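Local coordinates for epoxide hydrolase (PDB 3G02), which probably catalyses the hydrolytic opening of epoxides to diols, using an alpha/beta hydrolase fold, and is here an enantioselective variant from directed evolution, at residues 90-95 / 174-179; 168-173 / 312-317. The protein carries 9 engineered substitutions. All coordinates share one frame; numbering follows the deposited sequence.

From the N terminus, the chain first reaches the hairpin 90-95 at the edge of the central sheet. After 78 more residues, contact 1 closes a loop where 174-179 packs on that hairpin. Contact 2 starts just earlier on the same helix, at 168-173, and closes a longer loop of 138 residues at 312-317. The two loops cross, because contact 2 opens inside the first loop and closes beyond it. Helix 167-180 is their common element. Its later part holds the sheet edge, and its first part meets the segment that carries Tyr315. The contacts also touch: Glu93 of contact 1 forms a salt bridge with Arg172 of contact 2.

Contact 1 (90-95 / 174-179); sequences TEIEGL and VDQLMK
Ile92 meets both Gln176 and Leu177, and it carries most of this contact. The two backbones come nearest where Ile92 CA lies 7.4 Å from Gln176 CA. At CB the side chain points toward the helix and divides. The CG2 branch lies anti to the backbone N and leans on the start of the Gln176 chain, with Ile92 CG2 4.0 Å from Gln176 CG and about as far from its CB. The other branch runs through CG1, which serves as a spacer. Chi2 of 160° keeps it extended, and the terminal Ile92 CD1 reaches the helix backbone, 3.8 Å from Leu177 CA. The same methyl touches Leu177 CB, and the two side chains meet at about a right angle.

The strand ends in a beta hairpin with a two-residue turn. This type I' turn, from Ile92 to Leu95, joins strand 87-92, outermost in the sheet of this chain, to strand 95-102. Ile92 N bonds to Leu95 O at 2.9 Å, and Leu95 N bonds back to Ile92 O. Helix 167-180 belongs to the beta-alpha-beta crossover from strand 143-148 to strand 187-191 of the alpha/beta hydrolase fold. The contact thus joins a crossover helix to the N-terminal edge of the sheet.

Two strand residues earlier, Thr90 also points toward the helix. Thr90 CG2 meets Leu177 CD1 at 3.8 Å. Leu177 further packs on Phe99, Val146 and Pro148, so it spans the hairpin and the next strand, 143-148. Gln176 offers the strand only its aliphatic base. A bend at chi2 (54°) turns its amide away, and NE2 bonds to Asp180 OD1 on the same helix. No hydrogen bond crosses between 90-95 and 174-179.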
loop_
_atom_site.group_PDB
_atom_site.type_symbol
_atom_site.label_atom_id
_atom_site.label_comp_id
_atom_site.label_asym_id
_atom_site.label_seq_id
_atom_site.Cartn_x
_atom_site.Cartn_y
_atom_site.Cartn_z
ATOM N N THR A 90 9.681 -28.900 -13.037
ATOM C CA THR A 90 9.267 -30.179 -12.488
ATOM C C THR A 90 8.023 -29.939 -11.652
ATOM O O THR A 90 7.780 -28.816 -11.206
ATOM C CB THR A 90 10.391 -30.854 -11.668
ATOM O OG1 THR A 90 10.034 -32.216 -11.392
ATOM C CG2 THR A 90 10.658 -30.116 -10.361
ATOM N N GLU A 91 7.231 -30.984 -11.454
ATOM C CA GLU A 91 6.025 -30.856 -10.653
ATOM C C GLU A 91 6.241 -31.343 -9.233
ATOM O O GLU A 91 6.689 -32.466 -9.001
ATOM C CB GLU A 91 4.845 -31.560 -11.320
ATOM C CG GLU A 91 4.395 -30.874 -12.601
ATOM C CD GLU A 91 2.894 -30.924 -12.815
ATOM O OE1 GLU A 91 2.443 -30.558 -13.924
ATOM O OE2 GLU A 91 2.160 -31.323 -11.881
ATOM N N ILE A 92 5.928 -30.471 -8.281
ATOM C CA ILE A 92 6.049 -30.779 -6.867
ATOM C C ILE A 92 4.735 -30.389 -6.205
ATOM O O ILE A 92 4.314 -29.232 -6.284
ATOM C CB ILE A 92 7.246 -30.036 -6.219
ATOM C CG1 ILE A 92 8.567 -30.556 -6.800
ATOM C CG2 ILE A 92 7.229 -30.206 -4.704
ATOM C CD1 ILE A 92 9.740 -29.610 -6.624
ATOM N N GLU A 93 4.081 -31.368 -5.580
ATOM C CA GLU A 93 2.781 -31.169 -4.919
ATOM C C GLU A 93 1.738 -30.505 -5.829
ATOM O O GLU A 93 0.932 -29.692 -5.376
ATOM C CB GLU A 93 2.954 -30.385 -3.608
ATOM C CG GLU A 93 3.782 -31.119 -2.564
ATOM C CD GLU A 93 4.044 -30.308 -1.308
ATOM O OE1 GLU A 93 3.318 -29.319 -1.046
ATOM O OE2 GLU A 93 4.981 -30.672 -0.571
ATOM N N GLY A 94 1.771 -30.848 -7.115
ATOM C CA GLY A 94 0.828 -30.299 -8.081
ATOM C C GLY A 94 1.193 -28.913 -8.587
ATOM O O GLY A 94 0.472 -28.342 -9.408
ATOM N N LEU A 95 2.302 -28.365 -8.095
ATOM C CA LEU A 95 2.785 -27.066 -8.562
ATOM C C LEU A 95 3.878 -27.258 -9.595
ATOM O O LEU A 95 4.734 -28.130 -9.442
ATOM C CB LEU A 95 3.329 -26.229 -7.398
ATOM C CG LEU A 95 2.429 -25.960 -6.186
ATOM C CD1 LEU A 95 3.178 -25.164 -5.133
ATOM C CD2 LEU A 95 1.149 -25.246 -6.587
ATOM N N VAL A 174 11.308 -26.456 -1.801
ATOM C CA VAL A 174 12.728 -26.331 -2.146
ATOM C C VAL A 174 13.486 -27.612 -1.781
ATOM O O VAL A 174 14.257 -28.132 -2.590
ATOM C CB VAL A 174 13.378 -25.089 -1.489
ATOM C CG1 VAL A 174 14.888 -25.063 -1.725
ATOM C CG2 VAL A 174 12.752 -23.809 -2.033
ATOM N N ASP A 175 13.240 -28.122 -0.577
ATOM C CA ASP A 175 13.862 -29.366 -0.122
ATOM C C ASP A 175 13.511 -30.530 -1.051
ATOM O O ASP A 175 14.382 -31.329 -1.410
ATOM C CB ASP A 175 13.455 -29.680 1.319
ATOM C CG ASP A 175 13.977 -31.026 1.797
ATOM O OD1 ASP A 175 15.189 -31.136 2.085
ATOM O OD2 ASP A 175 13.160 -31.963 1.903
ATOM N N GLN A 176 12.243 -30.617 -1.452
ATOM C CA GLN A 176 11.804 -31.674 -2.365
ATOM C C GLN A 176 12.485 -31.562 -3.730
ATOM O O GLN A 176 12.878 -32.570 -4.322
ATOM C CB GLN A 176 10.277 -31.675 -2.521
ATOM C CG GLN A 176 9.718 -32.937 -3.186
ATOM C CD GLN A 176 10.157 -34.220 -2.491
ATOM O OE1 GLN A 176 9.937 -34.400 -1.292
ATOM N NE2 GLN A 176 10.787 -35.116 -3.245
ATOM N N LEU A 177 12.630 -30.335 -4.225
ATOM C CA LEU A 177 13.319 -30.103 -5.487
ATOM C C LEU A 177 14.747 -30.630 -5.424
ATOM O O LEU A 177 15.184 -31.345 -6.327
ATOM C CB LEU A 177 13.316 -28.610 -5.842
ATOM C CG LEU A 177 14.159 -28.193 -7.052
ATOM C CD1 LEU A 177 13.637 -28.801 -8.348
ATOM C CD2 LEU A 177 14.216 -26.673 -7.155
ATOM N N MET A 178 15.460 -30.279 -4.356
ATOM C CA MET A 178 16.849 -30.708 -4.192
ATOM C C MET A 178 16.957 -32.229 -4.080
ATOM O O MET A 178 17.863 -32.830 -4.655
ATOM C CB MET A 178 17.508 -30.006 -3.001
ATOM C CG MET A 178 17.669 -28.490 -3.180
ATOM S SD MET A 178 18.581 -28.049 -4.672
ATOM C CE MET A 178 20.266 -28.038 -4.063
ATOM N N LYS A 179 16.016 -32.846 -3.368
ATOM C CA LYS A 179 15.972 -34.309 -3.277
ATOM C C LYS A 179 15.701 -34.951 -4.638
ATOM O O LYS A 179 16.362 -35.925 -5.023
ATOM C CB LYS A 179 14.937 -34.756 -2.243
ATOM C CG LYS A 179 15.392 -34.548 -0.817
ATOM C CD LYS A 179 14.277 -34.788 0.185
ATOM C CE LYS A 179 14.816 -34.737 1.606
ATOM N NZ LYS A 179 13.731 -34.625 2.626
#

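Contact 2 (168-173 / 312-317); sequences MDNARV and IHTYRE. With FMT (formic acid), chain C.
The backbones approach most closely at Asn170 and Thr314, where Asn170 CA is 8.7 Å from Thr314 CA. Segment 168-173 is helical, while 312-317 leads into the short helix 315-318. Side chains bridge the gap. Asn170 ND2 donates to His313 NE2 at 3.1 Å, and the bond is nearly straight (165°). Amide and imidazole planes are 17° apart, and the N-H meets the ring edge, in the ring plane. Chi1 of 65° sets the His313 ring between its own backbone N and carbonyl carbon, from where NE2 reaches Asn170. The same ND2 bonds to Gly166 O, so two acceptors fix the amide. The other ring nitrogen, His313 ND1, bonds to Arg310 O, consistent with a proton on ND1, which leaves NE2 as the acceptor. Thr314 CG2 lies 3.7 Å from Asn170 ND2.

A water makes a second bridge. It accepts from Met168 N and donates to Glu317 OE1. Glu317 OE1 also accepts from Leu167 N, so the carboxylate sits at the start of helix 167-180, where the helix end would probably stabilise its charge. Arg316 forms a salt bridge with Glu47 of the second subunit, on which His313 also packs.

Tyr315 OH donates to O2 of a formic acid, probably from the crystallisation liquor, at 2.6 Å. Tyr252 OH also bonds to it. Tyr315 is the predicted proton donor, and the side chain of Thr314 is about 8 Å from that of Asp193, the predicted nucleophile. A tyrosine pair facing a nucleophilic aspartate is characteristic of the active site of alpha/beta hydrolase-fold epoxide hydrolases.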
loop_
_atom_site.group_PDB
_atom_site.type_symbol
_atom_site.label_atom_id
_atom_site.label_comp_id
_atom_site.label_asym_id
_atom_site.label_seq_id
_atom_site.Cartn_x
_atom_site.Cartn_y
_atom_site.Cartn_z
ATOM N N MET A 168 6.912 -22.307 5.516
ATOM C CA MET A 168 7.282 -23.716 5.674
ATOM C C MET A 168 6.961 -24.528 4.423
ATOM O O MET A 168 7.721 -25.419 4.036
ATOM C CB MET A 168 6.594 -24.331 6.896
ATOM C CG MET A 168 7.081 -25.738 7.246
ATOM S SD MET A 168 8.843 -25.794 7.651
ATOM C CE MET A 168 8.877 -24.896 9.198
ATOM N N ASP A 169 5.833 -24.212 3.791
ATOM C CA ASP A 169 5.441 -24.850 2.539
ATOM C C ASP A 169 6.457 -24.571 1.432
ATOM O O ASP A 169 6.801 -25.463 0.653
ATOM C CB ASP A 169 4.057 -24.367 2.108
ATOM C CG ASP A 169 2.957 -24.806 3.055
ATOM O OD1 ASP A 169 2.873 -26.012 3.372
ATOM O OD2 ASP A 169 2.164 -23.940 3.480
ATOM N N ASN A 170 6.929 -23.327 1.370
ATOM C CA ASN A 170 7.983 -22.954 0.438
ATOM C C ASN A 170 9.259 -23.755 0.676
ATOM O O ASN A 170 9.872 -24.256 -0.274
ATOM C CB ASN A 170 8.276 -21.454 0.525
ATOM C CG ASN A 170 7.364 -20.623 -0.366
ATOM O OD1 ASN A 170 7.753 -20.235 -1.463
ATOM N ND2 ASN A 170 6.151 -20.350 0.102
ATOM N N ALA A 171 9.644 -23.873 1.946
ATOM C CA ALA A 171 10.822 -24.646 2.342
ATOM C C ALA A 171 10.687 -26.108 1.929
ATOM O O ALA A 171 11.614 -26.689 1.361
ATOM C CB ALA A 171 11.063 -24.524 3.837
ATOM N N ARG A 172 9.521 -26.693 2.191
ATOM C CA ARG A 172 9.271 -28.083 1.826
ATOM C C ARG A 172 9.405 -28.309 0.311
ATOM O O ARG A 172 9.954 -29.321 -0.128
ATOM C CB ARG A 172 7.899 -28.531 2.334
ATOM C CG ARG A 172 7.637 -30.032 2.199
ATOM C CD ARG A 172 6.240 -30.411 2.681
ATOM N NE ARG A 172 5.204 -29.726 1.913
ATOM C CZ ARG A 172 4.476 -28.705 2.363
ATOM N NH1 ARG A 172 4.651 -28.245 3.597
ATOM N NH2 ARG A 172 3.572 -28.146 1.571
ATOM N N VAL A 173 8.925 -27.352 -0.481
ATOM C CA VAL A 173 9.058 -27.411 -1.941
ATOM C C VAL A 173 10.528 -27.362 -2.388
ATOM O O VAL A 173 10.939 -28.134 -3.255
ATOM C CB VAL A 173 8.232 -26.296 -2.639
ATOM C CG1 VAL A 173 8.575 -26.199 -4.123
ATOM C CG2 VAL A 173 6.736 -26.554 -2.457
ATOM N N ILE A 312 3.037 -12.756 -3.271
ATOM C CA ILE A 312 3.000 -12.056 -1.986
ATOM C C ILE A 312 2.368 -12.853 -0.840
ATOM O O ILE A 312 2.272 -12.354 0.280
ATOM C CB ILE A 312 2.377 -10.646 -2.118
ATOM C CG1 ILE A 312 0.937 -10.721 -2.647
ATOM C CG2 ILE A 312 3.264 -9.761 -3.014
ATOM C CD1 ILE A 312 0.198 -9.400 -2.578
ATOM N N HIS A 313 1.996 -14.106 -1.107
ATOM C CA HIS A 313 1.347 -14.949 -0.092
ATOM C C HIS A 313 2.146 -15.067 1.201
ATOM O O HIS A 313 1.569 -15.178 2.282
ATOM C CB HIS A 313 1.005 -16.346 -0.647
ATOM C CG HIS A 313 2.199 -17.180 -1.013
ATOM N ND1 HIS A 313 2.827 -17.085 -2.237
ATOM C CD2 HIS A 313 2.858 -18.146 -0.328
ATOM C CE1 HIS A 313 3.833 -17.942 -2.282
ATOM N NE2 HIS A 313 3.872 -18.600 -1.137
ATOM N N THR A 314 3.470 -15.030 1.088
ATOM C CA THR A 314 4.334 -15.225 2.245
ATOM C C THR A 314 4.332 -14.048 3.210
ATOM O O THR A 314 4.683 -14.210 4.375
ATOM C CB THR A 314 5.786 -15.471 1.826
ATOM O OG1 THR A 314 6.183 -14.442 0.920
ATOM C CG2 THR A 314 5.922 -16.832 1.149
ATOM N N TYR A 315 3.945 -12.866 2.736
ATOM C CA TYR A 315 4.051 -11.672 3.572
ATOM C C TYR A 315 3.255 -11.737 4.871
ATOM O O TYR A 315 3.707 -11.239 5.894
ATOM C CB TYR A 315 3.693 -10.412 2.785
ATOM C CG TYR A 315 4.843 -9.903 1.957
ATOM C CD1 TYR A 315 5.148 -10.485 0.728
ATOM C CD2 TYR A 315 5.640 -8.849 2.408
ATOM C CE1 TYR A 315 6.213 -10.022 -0.037
ATOM C CE2 TYR A 315 6.708 -8.381 1.655
ATOM C CZ TYR A 315 6.989 -8.974 0.436
ATOM O OH TYR A 315 8.042 -8.520 -0.326
ATOM N N ARG A 316 2.080 -12.358 4.835
ATOM C CA ARG A 316 1.265 -12.458 6.051
ATOM C C ARG A 316 1.937 -13.295 7.144
ATOM O O ARG A 316 1.585 -13.169 8.315
ATOM C CB ARG A 316 -0.148 -12.954 5.746
ATOM C CG ARG A 316 -0.228 -14.263 4.992
ATOM C CD ARG A 316 -1.670 -14.534 4.660
ATOM N NE ARG A 316 -1.879 -15.668 3.765
ATOM C CZ ARG A 316 -1.906 -15.590 2.437
ATOM N NH1 ARG A 316 -1.700 -14.429 1.824
ATOM N NH2 ARG A 316 -2.132 -16.679 1.717
ATOM N N GLU A 317 2.908 -14.123 6.757
ATOM C CA GLU A 317 3.746 -14.846 7.722
ATOM C C GLU A 317 5.108 -14.179 7.933
ATOM O O GLU A 317 5.670 -14.237 9.030
ATOM C CB GLU A 317 3.960 -16.294 7.282
ATOM C CG GLU A 317 2.708 -17.149 7.296
ATOM C CD GLU A 317 3.008 -18.635 7.226
ATOM O OE1 GLU A 317 4.163 -18.999 6.911
ATOM O OE2 GLU A 317 2.082 -19.434 7.489
HETATM C C FMT C . 10.894 -7.752 0.629
HETATM O O1 FMT C . 11.987 -7.355 1.019
HETATM O O2 FMT C . 9.858 -7.112 0.818
HETATM O O HOH W 1 5.054 -21.440 7.510
#